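Local structure of leucine--tRNA ligase (Agrobacterium radiobacter, 5AH5) at residues M75-F80 with A120-T125; P40-H45 with D104-S109; N753-V758 with T767-V772. The protein probably catalyses the ATP-dependent attachment of leucine to tRNA(Leu), as a class I aminoacyl-tRNA synthetase captured here with tRNA and a leucyl-adenylate analogue. All blocks are in the same frame, centred on the assembly; numbering follows the deposited sequence.

Contact 1 (M75-F80 with A120-T125); sequences MGWDSF and ANELAT. With LSS (5'-O-(L-leucylsulfamoyl)adenosine), chain I.
The indole of Trp77 meets the carboxylate of Glu122 at its edge. Glu122 OE2 lies in the ring plane, 2.7 Å from Trp77 NE1, and the N-H points straight at it (178°). The oxygen uses its anti lone pair, and the carboxylate plane is turned 65° from the ring. The Glu122 chain reaches this edge fully extended, with CG anti to the backbone N (chi1 -179°). Met75 CG, from the same segment as Trp77, lies over one indole face, offset toward the rim, and Ala124 CB sits near the ring plane at the edge. Beyond the segments, Ile103, Met106 and Lys107 of helix 95-112 pack on the indole.

The backbones run side by side and form a single bridge at Trp77 and Ala124. Trp77 N gives a weak bond to Leu123 O. Trp77 O is gripped twice: Thr125 N arrives almost head-on at 3.1 Å, and Ser79 OG comes from above the carbonyl plane at 3.3 Å. Thr125 OG1 accepts from Ser79 N at 3.1 Å. A water joins that same hydroxyl to Phe80 N and to Asp78 OD1, which lies 2.6 Å from the water.

The other Asp78 oxygen, OD2, accepts a 2.6 Å bond from N4, the leucyl amino group of the bound analogue. Glu122 OE1 has a salt bridge to Lys107, so the carboxylate is held at both oxygens and probably stays charged. The split of partners between OD1 and OD2 probably fixes the rotation of the Asp78 carboxylate. Through the water, Thr125 OG1 probably helps to position Asp78, as a second-shell residue.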
loop_
_atom_site.group_PDB
_atom_site.type_symbol
_atom_site.label_atom_id
_atom_site.label_comp_id
_atom_site.label_asym_id
_atom_site.label_seq_id
_atom_site.Cartn_x
_atom_site.Cartn_y
_atom_site.Cartn_z
ATOM N N MET B 75 9.339 -6.599 -10.472
ATOM C CA MET B 75 8.755 -7.597 -9.589
ATOM C C MET B 75 9.919 -8.394 -8.944
ATOM O O MET B 75 11.001 -8.612 -9.509
ATOM C CB MET B 75 7.804 -8.561 -10.351
ATOM C CG MET B 75 7.220 -9.740 -9.501
ATOM S SD MET B 75 6.405 -9.199 -8.014
ATOM C CE MET B 75 5.065 -8.188 -8.744
ATOM N N GLY B 76 9.677 -8.796 -7.734
ATOM C CA GLY B 76 10.669 -9.541 -6.979
ATOM C C GLY B 76 9.922 -10.169 -5.811
ATOM O O GLY B 76 8.679 -10.205 -5.799
ATOM N N TRP B 77 10.671 -10.664 -4.850
ATOM C CA TRP B 77 10.195 -11.745 -3.968
ATOM C C TRP B 77 10.464 -11.371 -2.530
ATOM O O TRP B 77 11.609 -11.159 -2.160
ATOM C CB TRP B 77 10.921 -13.020 -4.370
ATOM C CG TRP B 77 10.796 -13.223 -5.869
ATOM C CD1 TRP B 77 11.783 -13.084 -6.788
ATOM C CD2 TRP B 77 9.582 -13.421 -6.624
ATOM N NE1 TRP B 77 11.321 -13.353 -8.035
ATOM C CE2 TRP B 77 9.952 -13.536 -7.974
ATOM C CE3 TRP B 77 8.233 -13.543 -6.286
ATOM C CZ2 TRP B 77 9.017 -13.708 -8.995
ATOM C CZ3 TRP B 77 7.279 -13.760 -7.319
ATOM C CH2 TRP B 77 7.676 -13.832 -8.652
ATOM N N ASP B 78 9.403 -11.256 -1.733
ATOM C CA ASP B 78 9.501 -11.008 -0.277
ATOM C C ASP B 78 9.682 -12.421 0.378
ATOM O O ASP B 78 8.732 -13.072 0.759
ATOM C CB ASP B 78 8.259 -10.271 0.178
ATOM C CG ASP B 78 8.453 -9.430 1.423
ATOM O OD1 ASP B 78 9.549 -9.412 1.995
ATOM O OD2 ASP B 78 7.468 -8.723 1.822
ATOM N N SER B 79 10.945 -12.876 0.515
ATOM C CA SER B 79 11.213 -14.230 0.714
ATOM C C SER B 79 11.826 -14.624 2.067
ATOM O O SER B 79 12.110 -15.778 2.230
ATOM C CB SER B 79 12.019 -14.737 -0.502
ATOM O OG SER B 79 13.016 -13.849 -0.866
ATOM N N PHE B 80 12.026 -13.691 3.004
ATOM C CA PHE B 80 12.518 -13.967 4.331
ATOM C C PHE B 80 11.402 -13.786 5.389
ATOM O O PHE B 80 10.315 -13.224 5.122
ATOM C CB PHE B 80 13.674 -13.014 4.717
ATOM C CG PHE B 80 15.116 -13.575 4.491
ATOM C CD1 PHE B 80 15.444 -14.919 4.645
ATOM C CD2 PHE B 80 16.153 -12.686 4.238
ATOM C CE1 PHE B 80 16.751 -15.378 4.467
ATOM C CE2 PHE B 80 17.462 -13.132 4.117
ATOM C CZ PHE B 80 17.769 -14.466 4.216
ATOM N N ALA B 120 14.977 -7.879 -15.561
ATOM C CA ALA B 120 16.390 -7.549 -15.300
ATOM C C ALA B 120 16.504 -6.877 -13.998
ATOM O O ALA B 120 17.595 -6.795 -13.463
ATOM C CB ALA B 120 16.977 -6.620 -16.366
ATOM N N ASN B 121 15.395 -6.336 -13.510
ATOM C CA ASN B 121 15.349 -5.657 -12.251
ATOM C C ASN B 121 14.831 -6.548 -11.110
ATOM O O ASN B 121 14.656 -6.068 -10.039
ATOM C CB ASN B 121 14.498 -4.351 -12.393
ATOM C CG ASN B 121 15.165 -3.358 -13.330
ATOM O OD1 ASN B 121 14.965 -3.444 -14.502
ATOM N ND2 ASN B 121 16.076 -2.524 -12.808
ATOM N N GLU B 122 14.604 -7.821 -11.359
ATOM C CA GLU B 122 14.154 -8.713 -10.308
ATOM C C GLU B 122 15.115 -8.797 -9.123
ATOM O O GLU B 122 16.321 -8.662 -9.280
ATOM C CB GLU B 122 13.959 -10.105 -10.922
ATOM C CG GLU B 122 13.460 -11.246 -10.016
ATOM C CD GLU B 122 13.389 -12.557 -10.769
ATOM O OE1 GLU B 122 13.814 -12.638 -11.946
ATOM O OE2 GLU B 122 12.831 -13.552 -10.240
ATOM N N LEU B 123 14.562 -8.968 -7.931
ATOM C CA LEU B 123 15.340 -9.234 -6.738
ATOM C C LEU B 123 14.612 -10.201 -5.831
ATOM O O LEU B 123 13.424 -10.516 -6.007
ATOM C CB LEU B 123 15.661 -7.962 -5.954
ATOM C CG LEU B 123 14.475 -7.089 -5.535
ATOM C CD1 LEU B 123 13.787 -7.631 -4.253
ATOM C CD2 LEU B 123 14.865 -5.649 -5.267
ATOM N N ALA B 124 15.356 -10.715 -4.864
ATOM C CA ALA B 124 14.775 -11.589 -3.853
ATOM C C ALA B 124 15.426 -11.193 -2.545
ATOM O O ALA B 124 16.645 -11.121 -2.488
ATOM C CB ALA B 124 15.078 -13.001 -4.224
ATOM N N THR B 125 14.646 -10.954 -1.499
ATOM C CA THR B 125 15.239 -10.429 -0.305
ATOM C C THR B 125 16.190 -11.478 0.413
ATOM O O THR B 125 16.926 -11.104 1.267
ATOM C CB THR B 125 14.196 -9.922 0.645
ATOM O OG1 THR B 125 13.373 -10.996 1.043
ATOM C CG2 THR B 125 13.227 -8.798 -0.098
HETATM C C1 LSS I . 2.612 -9.151 1.133
HETATM N N1 LSS I . -7.357 -10.083 -2.815
HETATM O O1 LSS I . 1.615 -8.713 1.664
HETATM S S1 LSS I . 1.357 -10.960 0.024
HETATM C C2 LSS I . -6.736 -8.964 -3.181
HETATM N N2 LSS I . 2.610 -10.213 0.347
HETATM O O2 LSS I . -2.927 -7.171 -0.600
HETATM N N3 LSS I . -5.416 -8.756 -2.981
HETATM O O3 LSS I . -0.879 -6.061 -2.076
HETATM C C4 LSS I . -4.693 -9.736 -2.389
HETATM N N4 LSS I . 5.100 -9.312 0.975
HETATM O O4 LSS I . -1.272 -9.207 -2.984
HETATM C C5 LSS I . -5.304 -10.887 -1.907
HETATM O O5 LSS I . 0.391 -9.972 -0.776
HETATM C C6 LSS I . -6.665 -11.045 -2.107
HETATM N N6 LSS I . -7.256 -12.196 -1.693
HETATM C C7 LSS I . 5.213 -6.206 1.164
HETATM N N7 LSS I . -4.347 -11.649 -1.319
HETATM C C8 LSS I . -3.171 -10.966 -1.379
HETATM C C9 LSS I . 3.986 -7.067 0.854
HETATM N N9 LSS I . -3.393 -9.813 -2.063
HETATM C CA LSS I . 3.935 -8.500 1.414
HETATM C C10 LSS I . 5.208 -5.855 2.660
HETATM C C11 LSS I . 5.193 -4.963 0.204
HETATM O O1A LSS I . 0.507 -11.471 1.109
HETATM C C21 LSS I . -2.448 -8.749 -2.338
HETATM C C22 LSS I . -1.982 -8.076 -1.094
HETATM C C23 LSS I . -0.684 -7.398 -1.540
HETATM C C24 LSS I . -0.195 -8.383 -2.582
HETATM C C25 LSS I . 0.798 -9.398 -2.015
HETATM O O2A LSS I . 1.586 -12.021 -0.933
HETATM O O HOH W 1 11.461 -10.687 3.261
#

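Contact 2 (P40-H45 with D104-S109); sequences PYTSGH and DSMKRS. With LSS (5'-O-(L-leucylsulfamoyl)adenosine), chain I.
Met106 reaches from helix 95-112 into the loop 40-45 and makes most of the contact. Its sulfur lies 4.0 Å from Pro40 CG, and the two side chains slide past each other in opposite directions. The terminal CE meets Thr42 CG2 at 3.8 Å, where the side chains cross at about a right angle, and it also touches Tyr41 O. Further back, Met106 CG rests against Gly44 O. The bend at the thioether (chi3 -57°) turns the methyl toward Thr42 and Tyr41 O. At the outer end, Ser105 OG comes within 2.7 Å of His45 ND1. The hydroxyl reaches there with OG anti to the backbone N of Ser105 (chi1 176°).

Tyr41 turns away from the helix and faces the ligand. N4 of the leucyl group, also bound by Asp78, lies over the centre of the tyrosine ring, 3.2 Å above its plane. A positive charge on N4 could be favourable there. Pro40 and Tyr41 also line the sulfamoyl group, where Tyr41 N makes a weak bond to O2A. Within the loop, Thr42 is the centre of an inverse gamma turn, and its side chain also packs on Thr99, Ala102 and Ile103 of the same helix.

This loop opens the predicted HIGH region, a signature of class I synthetases. Pro40 and Tyr41 meet the adenylate analogue, while the helix holds the loop mainly through the apolar packing of Met106.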
loop_
_atom_site.group_PDB
_atom_site.type_symbol
_atom_site.label_atom_id
_atom_site.label_comp_id
_atom_site.label_asym_id
_atom_site.label_seq_id
_atom_site.Cartn_x
_atom_site.Cartn_y
_atom_site.Cartn_z
ATOM N N PRO B 40 5.054 -10.115 -3.470
ATOM C CA PRO B 40 4.451 -11.142 -2.692
ATOM C C PRO B 40 5.413 -11.934 -1.743
ATOM O O PRO B 40 6.578 -12.104 -2.059
ATOM C CB PRO B 40 3.954 -12.095 -3.728
ATOM C CG PRO B 40 4.890 -11.983 -4.811
ATOM C CD PRO B 40 5.329 -10.555 -4.819
ATOM N N TYR B 41 4.882 -12.455 -0.639
ATOM C CA TYR B 41 5.631 -13.425 0.207
ATOM C C TYR B 41 5.784 -14.714 -0.553
ATOM O O TYR B 41 4.858 -15.234 -1.181
ATOM C CB TYR B 41 4.926 -13.694 1.547
ATOM C CG TYR B 41 4.913 -12.496 2.507
ATOM C CD1 TYR B 41 6.114 -11.928 2.947
ATOM C CD2 TYR B 41 3.708 -11.936 2.980
ATOM C CE1 TYR B 41 6.134 -10.901 3.834
ATOM C CE2 TYR B 41 3.737 -10.852 3.891
ATOM C CZ TYR B 41 4.936 -10.328 4.270
ATOM O OH TYR B 41 5.032 -9.248 5.124
ATOM N N THR B 42 6.927 -15.340 -0.407
ATOM C CA THR B 42 7.139 -16.615 -1.056
ATOM C C THR B 42 6.658 -17.769 -0.163
ATOM O O THR B 42 7.445 -18.690 0.175
ATOM C CB THR B 42 8.637 -16.764 -1.428
ATOM O OG1 THR B 42 9.419 -16.565 -0.239
ATOM C CG2 THR B 42 8.980 -15.713 -2.432
ATOM N N SER B 43 5.351 -17.775 0.128
ATOM C CA SER B 43 4.758 -18.726 1.027
ATOM C C SER B 43 3.913 -19.758 0.330
ATOM O O SER B 43 3.265 -20.558 0.971
ATOM C CB SER B 43 3.958 -18.002 2.061
ATOM O OG SER B 43 2.931 -17.178 1.474
ATOM N N GLY B 44 3.905 -19.777 -0.983
ATOM C CA GLY B 44 3.031 -20.697 -1.730
ATOM C C GLY B 44 2.944 -20.288 -3.209
ATOM O O GLY B 44 3.743 -19.516 -3.704
ATOM N N HIS B 45 2.026 -20.861 -3.910
ATOM C CA HIS B 45 1.742 -20.496 -5.298
ATOM C C HIS B 45 1.052 -19.119 -5.446
ATOM O O HIS B 45 0.661 -18.481 -4.470
ATOM C CB HIS B 45 0.873 -21.569 -5.957
ATOM C CG HIS B 45 1.551 -22.907 -6.099
ATOM N ND1 HIS B 45 2.924 -23.060 -6.190
ATOM C CD2 HIS B 45 1.034 -24.157 -6.190
ATOM C CE1 HIS B 45 3.220 -24.339 -6.330
ATOM N NE2 HIS B 45 2.089 -25.026 -6.335
ATOM N N ASP B 104 9.883 -19.698 -8.330
ATOM C CA ASP B 104 9.847 -20.291 -9.650
ATOM C C ASP B 104 8.358 -20.486 -10.098
ATOM O O ASP B 104 8.005 -20.169 -11.225
ATOM C CB ASP B 104 10.507 -21.636 -9.651
ATOM C CG ASP B 104 12.087 -21.584 -9.494
ATOM O OD1 ASP B 104 12.716 -20.491 -9.539
ATOM O OD2 ASP B 104 12.682 -22.692 -9.302
ATOM N N SER B 105 7.526 -21.026 -9.220
ATOM C CA SER B 105 6.066 -21.201 -9.501
ATOM C C SER B 105 5.382 -19.821 -9.739
ATOM O O SER B 105 4.659 -19.672 -10.670
ATOM C CB SER B 105 5.411 -21.907 -8.329
ATOM O OG SER B 105 4.035 -22.018 -8.477
ATOM N N MET B 106 5.638 -18.833 -8.890
ATOM C CA MET B 106 4.977 -17.530 -9.004
ATOM C C MET B 106 5.422 -16.799 -10.253
ATOM O O MET B 106 4.600 -16.223 -10.952
ATOM C CB MET B 106 5.169 -16.653 -7.787
ATOM C CG MET B 106 4.260 -17.057 -6.625
ATOM S SD MET B 106 4.316 -15.971 -5.220
ATOM C CE MET B 106 5.999 -16.015 -4.832
ATOM N N LYS B 107 6.718 -16.856 -10.550
ATOM C CA LYS B 107 7.254 -16.232 -11.728
ATOM C C LYS B 107 6.703 -16.857 -13.004
ATOM O O LYS B 107 6.267 -16.109 -13.961
ATOM C CB LYS B 107 8.795 -16.240 -11.696
ATOM C CG LYS B 107 9.448 -15.528 -12.886
ATOM C CD LYS B 107 10.948 -15.293 -12.649
ATOM C CE LYS B 107 11.628 -14.944 -13.972
ATOM N NZ LYS B 107 13.004 -14.464 -13.706
ATOM N N ARG B 108 6.611 -18.169 -13.009
ATOM C CA ARG B 108 5.983 -18.831 -14.131
ATOM C C ARG B 108 4.470 -18.397 -14.305
ATOM O O ARG B 108 4.020 -18.226 -15.414
ATOM C CB ARG B 108 6.015 -20.338 -14.033
ATOM C CG ARG B 108 7.346 -21.006 -14.356
ATOM C CD ARG B 108 7.266 -22.538 -14.334
ATOM N NE ARG B 108 8.536 -23.048 -13.778
ATOM C CZ ARG B 108 8.743 -23.537 -12.544
ATOM N NH1 ARG B 108 7.758 -23.713 -11.652
ATOM N NH2 ARG B 108 9.975 -23.915 -12.221
ATOM N N SER B 109 3.723 -18.339 -13.227
ATOM C CA SER B 109 2.295 -18.003 -13.283
ATOM C C SER B 109 2.129 -16.566 -13.873
ATOM O O SER B 109 1.305 -16.343 -14.794
ATOM C CB SER B 109 1.741 -18.086 -11.885
ATOM O OG SER B 109 1.601 -19.434 -11.554
HETATM C C1 LSS I . 2.612 -9.151 1.133
HETATM N N1 LSS I . -7.357 -10.083 -2.815
HETATM O O1 LSS I . 1.615 -8.713 1.664
HETATM S S1 LSS I . 1.357 -10.960 0.024
HETATM C C2 LSS I . -6.736 -8.964 -3.181
HETATM N N2 LSS I . 2.610 -10.213 0.347
HETATM O O2 LSS I . -2.927 -7.171 -0.600
HETATM N N3 LSS I . -5.416 -8.756 -2.981
HETATM O O3 LSS I . -0.879 -6.061 -2.076
HETATM C C4 LSS I . -4.693 -9.736 -2.389
HETATM N N4 LSS I . 5.100 -9.312 0.975
HETATM O O4 LSS I . -1.272 -9.207 -2.984
HETATM C C5 LSS I . -5.304 -10.887 -1.907
HETATM O O5 LSS I . 0.391 -9.972 -0.776
HETATM C C6 LSS I . -6.665 -11.045 -2.107
HETATM N N6 LSS I . -7.256 -12.196 -1.693
HETATM C C7 LSS I . 5.213 -6.206 1.164
HETATM N N7 LSS I . -4.347 -11.649 -1.319
HETATM C C8 LSS I . -3.171 -10.966 -1.379
HETATM C C9 LSS I . 3.986 -7.067 0.854
HETATM N N9 LSS I . -3.393 -9.813 -2.063
HETATM C CA LSS I . 3.935 -8.500 1.414
HETATM C C10 LSS I . 5.208 -5.855 2.660
HETATM C C11 LSS I . 5.193 -4.963 0.204
HETATM O O1A LSS I . 0.507 -11.471 1.109
HETATM C C21 LSS I . -2.448 -8.749 -2.338
HETATM C C22 LSS I . -1.982 -8.076 -1.094
HETATM C C23 LSS I . -0.684 -7.398 -1.540
HETATM C C24 LSS I . -0.195 -8.383 -2.582
HETATM C C25 LSS I . 0.798 -9.398 -2.015
HETATM O O2A LSS I . 1.586 -12.021 -0.933
#

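Contact 3 (N753-V758 with T767-V772); sequences NIVLPV and TMTIPV. With SO4 (sulfate ion), chain K; nucleotides of chain D.
Ile754, Leu756, Met768 and Ile770 form the apolar side of this antiparallel pair. Leu756 and Met768 lie side by side and point the same way, and Leu756 CD2 touches Ile770 CD1 at 4.1 Å. Val758 CG2 meets Met768 CB nearby. Ile779, Thr782 and Val783 of helix 776-785 pack on Leu756, Met768 and Val758. At the far end, Ile754 CD1 presses tightly on Val772 CG2 at 3.4 Å, the two side chains crossing at about a right angle.

Four backbone bonds tie the strands. Ile754 and Ile770 form one hydrogen-bonded pair, and Leu756 and Met768 form the other. Leu756 N to Met768 O is short at 2.7 Å and nearly straight (172°), whereas the return bond from Met768 N is more bent (140°).

The other side of the hairpin carries Val755, Pro757, Thr767 and Thr769. Val755 CG1 packs on Thr767 CB at 3.7 Å. Uridine 20 of the tRNA, chain D, lies against this side: its O4' is 3.3 Å from Pro757 CB, and its O2 is 3.7 Å from Thr767 CG2. Thr769 OG1 stands beside its own backbone N (chi1 -57°), and both bind a sulfate, probably from the crystallisation liquor. OG1 reaches sulfate O4 at 2.6 Å, and the N bonds to O2.

The strands thus put an apolar face against the helix and a mixed face toward RNA. The uridine is met here by van der Waals contact, the sulfate by hydrogen bonds.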
loop_
_atom_site.group_PDB
_atom_site.type_symbol
_atom_site.label_atom_id
_atom_site.label_comp_id
_atom_site.label_asym_id
_atom_site.label_seq_id
_atom_site.Cartn_x
_atom_site.Cartn_y
_atom_site.Cartn_z
ATOM N N ASN B 753 -23.958 17.632 -35.357
ATOM C CA ASN B 753 -25.073 18.017 -34.459
ATOM C C ASN B 753 -24.894 17.604 -33.003
ATOM O O ASN B 753 -24.203 16.658 -32.692
ATOM C CB ASN B 753 -26.391 17.442 -34.992
ATOM C CG ASN B 753 -26.695 17.929 -36.386
ATOM O OD1 ASN B 753 -26.776 19.141 -36.638
ATOM N ND2 ASN B 753 -26.814 16.997 -37.318
ATOM N N ILE B 754 -25.554 18.317 -32.117
ATOM C CA ILE B 754 -25.445 18.094 -30.686
ATOM C C ILE B 754 -26.840 17.895 -30.087
ATOM O O ILE B 754 -27.778 18.598 -30.465
ATOM C CB ILE B 754 -24.657 19.267 -30.098
ATOM C CG1 ILE B 754 -23.194 18.814 -30.037
ATOM C CG2 ILE B 754 -25.136 19.720 -28.717
ATOM C CD1 ILE B 754 -22.202 19.920 -29.774
ATOM N N VAL B 755 -26.977 16.891 -29.218
ATOM C CA VAL B 755 -28.165 16.717 -28.394
ATOM C C VAL B 755 -27.965 17.572 -27.136
ATOM O O VAL B 755 -27.014 17.408 -26.384
ATOM C CB VAL B 755 -28.433 15.246 -28.069
ATOM C CG1 VAL B 755 -29.629 15.093 -27.134
ATOM C CG2 VAL B 755 -28.670 14.448 -29.367
ATOM N N LEU B 756 -28.840 18.554 -26.941
ATOM C CA LEU B 756 -28.695 19.504 -25.813
ATOM C C LEU B 756 -29.899 19.364 -24.872
ATOM O O LEU B 756 -30.992 19.615 -25.302
ATOM C CB LEU B 756 -28.659 20.932 -26.395
ATOM C CG LEU B 756 -28.223 22.100 -25.507
ATOM C CD1 LEU B 756 -26.728 22.044 -25.252
ATOM C CD2 LEU B 756 -28.584 23.435 -26.154
ATOM N N PRO B 757 -29.709 18.958 -23.605
ATOM C CA PRO B 757 -30.864 18.994 -22.698
ATOM C C PRO B 757 -31.280 20.427 -22.352
ATOM O O PRO B 757 -30.419 21.335 -22.258
ATOM C CB PRO B 757 -30.368 18.266 -21.440
ATOM C CG PRO B 757 -28.848 18.382 -21.494
ATOM C CD PRO B 757 -28.527 18.347 -22.970
ATOM N N VAL B 758 -32.585 20.602 -22.154
ATOM C CA VAL B 758 -33.175 21.862 -21.797
ATOM C C VAL B 758 -33.817 21.732 -20.445
ATOM O O VAL B 758 -34.648 20.851 -20.233
ATOM C CB VAL B 758 -34.251 22.180 -22.822
ATOM C CG1 VAL B 758 -34.933 23.503 -22.493
ATOM C CG2 VAL B 758 -33.613 22.180 -24.211
ATOM N N THR B 767 -34.900 17.192 -24.621
ATOM C CA THR B 767 -33.687 17.510 -25.338
ATOM C C THR B 767 -34.064 18.031 -26.701
ATOM O O THR B 767 -35.177 17.848 -27.165
ATOM C CB THR B 767 -32.772 16.274 -25.559
ATOM O OG1 THR B 767 -33.429 15.320 -26.418
ATOM C CG2 THR B 767 -32.441 15.599 -24.298
ATOM N N MET B 768 -33.080 18.641 -27.324
ATOM C CA MET B 768 -33.189 19.351 -28.564
ATOM C C MET B 768 -31.868 19.010 -29.303
ATOM O O MET B 768 -30.797 18.994 -28.712
ATOM C CB MET B 768 -33.266 20.827 -28.172
ATOM C CG MET B 768 -33.176 21.856 -29.235
ATOM S SD MET B 768 -32.952 23.492 -28.529
ATOM C CE MET B 768 -31.398 23.427 -27.662
ATOM N N THR B 769 -31.965 18.683 -30.569
ATOM C CA THR B 769 -30.796 18.467 -31.425
ATOM C C THR B 769 -30.567 19.694 -32.270
ATOM O O THR B 769 -31.491 20.142 -32.963
ATOM C CB THR B 769 -31.046 17.260 -32.314
ATOM O OG1 THR B 769 -31.321 16.165 -31.452
ATOM C CG2 THR B 769 -29.832 16.911 -33.168
ATOM N N ILE B 770 -29.366 20.258 -32.204
ATOM C CA ILE B 770 -29.035 21.445 -32.990
ATOM C C ILE B 770 -27.670 21.247 -33.659
ATOM O O ILE B 770 -26.879 20.493 -33.152
ATOM C CB ILE B 770 -28.905 22.701 -32.092
ATOM C CG1 ILE B 770 -28.156 22.373 -30.806
ATOM C CG2 ILE B 770 -30.298 23.241 -31.773
ATOM C CD1 ILE B 770 -27.566 23.556 -30.098
ATOM N N PRO B 771 -27.373 21.984 -34.727
ATOM C CA PRO B 771 -26.018 22.090 -35.265
ATOM C C PRO B 771 -25.051 22.581 -34.248
ATOM O O PRO B 771 -25.418 23.400 -33.405
ATOM C CB PRO B 771 -26.114 23.170 -36.346
ATOM C CG PRO B 771 -27.577 23.357 -36.634
ATOM C CD PRO B 771 -28.356 22.810 -35.467
ATOM N N VAL B 772 -23.815 22.067 -34.314
ATOM C CA VAL B 772 -22.693 22.579 -33.529
ATOM C C VAL B 772 -22.399 24.026 -33.984
ATOM O O VAL B 772 -22.641 24.376 -35.160
ATOM C CB VAL B 772 -21.464 21.641 -33.745
ATOM C CG1 VAL B 772 -20.197 22.219 -33.136
ATOM C CG2 VAL B 772 -21.765 20.305 -33.129
HETATM S S SO4 K . -35.173 16.978 -31.566
HETATM O O1 SO4 K . -35.559 16.531 -30.199
HETATM O O2 SO4 K . -34.903 18.443 -31.701
HETATM O O3 SO4 K . -36.201 16.519 -32.536
HETATM O O4 SO4 K . -33.917 16.252 -31.875
ATOM P P U D 20 -26.533 15.983 -17.044
ATOM O OP1 U D 20 -26.968 15.514 -15.707
ATOM O OP2 U D 20 -25.536 15.266 -17.812
ATOM O "O5'" U D 20 -27.777 16.179 -18.004
ATOM C "C5'" U D 20 -28.972 16.806 -17.514
ATOM C "C4'" U D 20 -30.141 15.908 -17.795
ATOM O "O4'" U D 20 -30.256 15.757 -19.233
ATOM C "C3'" U D 20 -30.039 14.496 -17.221
ATOM O "O3'" U D 20 -31.321 14.057 -16.769
ATOM C "C2'" U D 20 -29.576 13.672 -18.426
ATOM O "O2'" U D 20 -29.922 12.316 -18.367
ATOM C "C1'" U D 20 -30.295 14.385 -19.574
ATOM N N1 U D 20 -29.634 14.220 -20.876
ATOM C C2 U D 20 -30.306 13.545 -21.865
ATOM O O2 U D 20 -31.432 13.126 -21.723
ATOM N N3 U D 20 -29.617 13.410 -23.044
ATOM C C4 U D 20 -28.348 13.867 -23.329
ATOM O O4 U D 20 -27.874 13.685 -24.448
ATOM C C5 U D 20 -27.717 14.563 -22.258
ATOM C C6 U D 20 -28.358 14.695 -21.087
HETATM O O HOH W 2 -29.867 19.374 -35.813
#

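Contacts 1 and 2 are neighbours, with centres 11 Å apart, and their segments alternate along the chain: 40-45, 75-80, 104-109, 120-125. Both lie in the class I synthetase region and touch the leucyl-adenylate analogue. Helix 95-112 supplies one segment of contact 2 and also packs on Trp77 of contact 1. The Lys107–Glu122 salt bridge and the probable Asp78 N to Pro40 O bond join the two directly. Contact 3 comes later in the chain, about 56 Å from either by centres, in a hairpin of a small mixed sheet that meets the tRNA. The analogue site and this tRNA contact thus lie in separate parts of the chain.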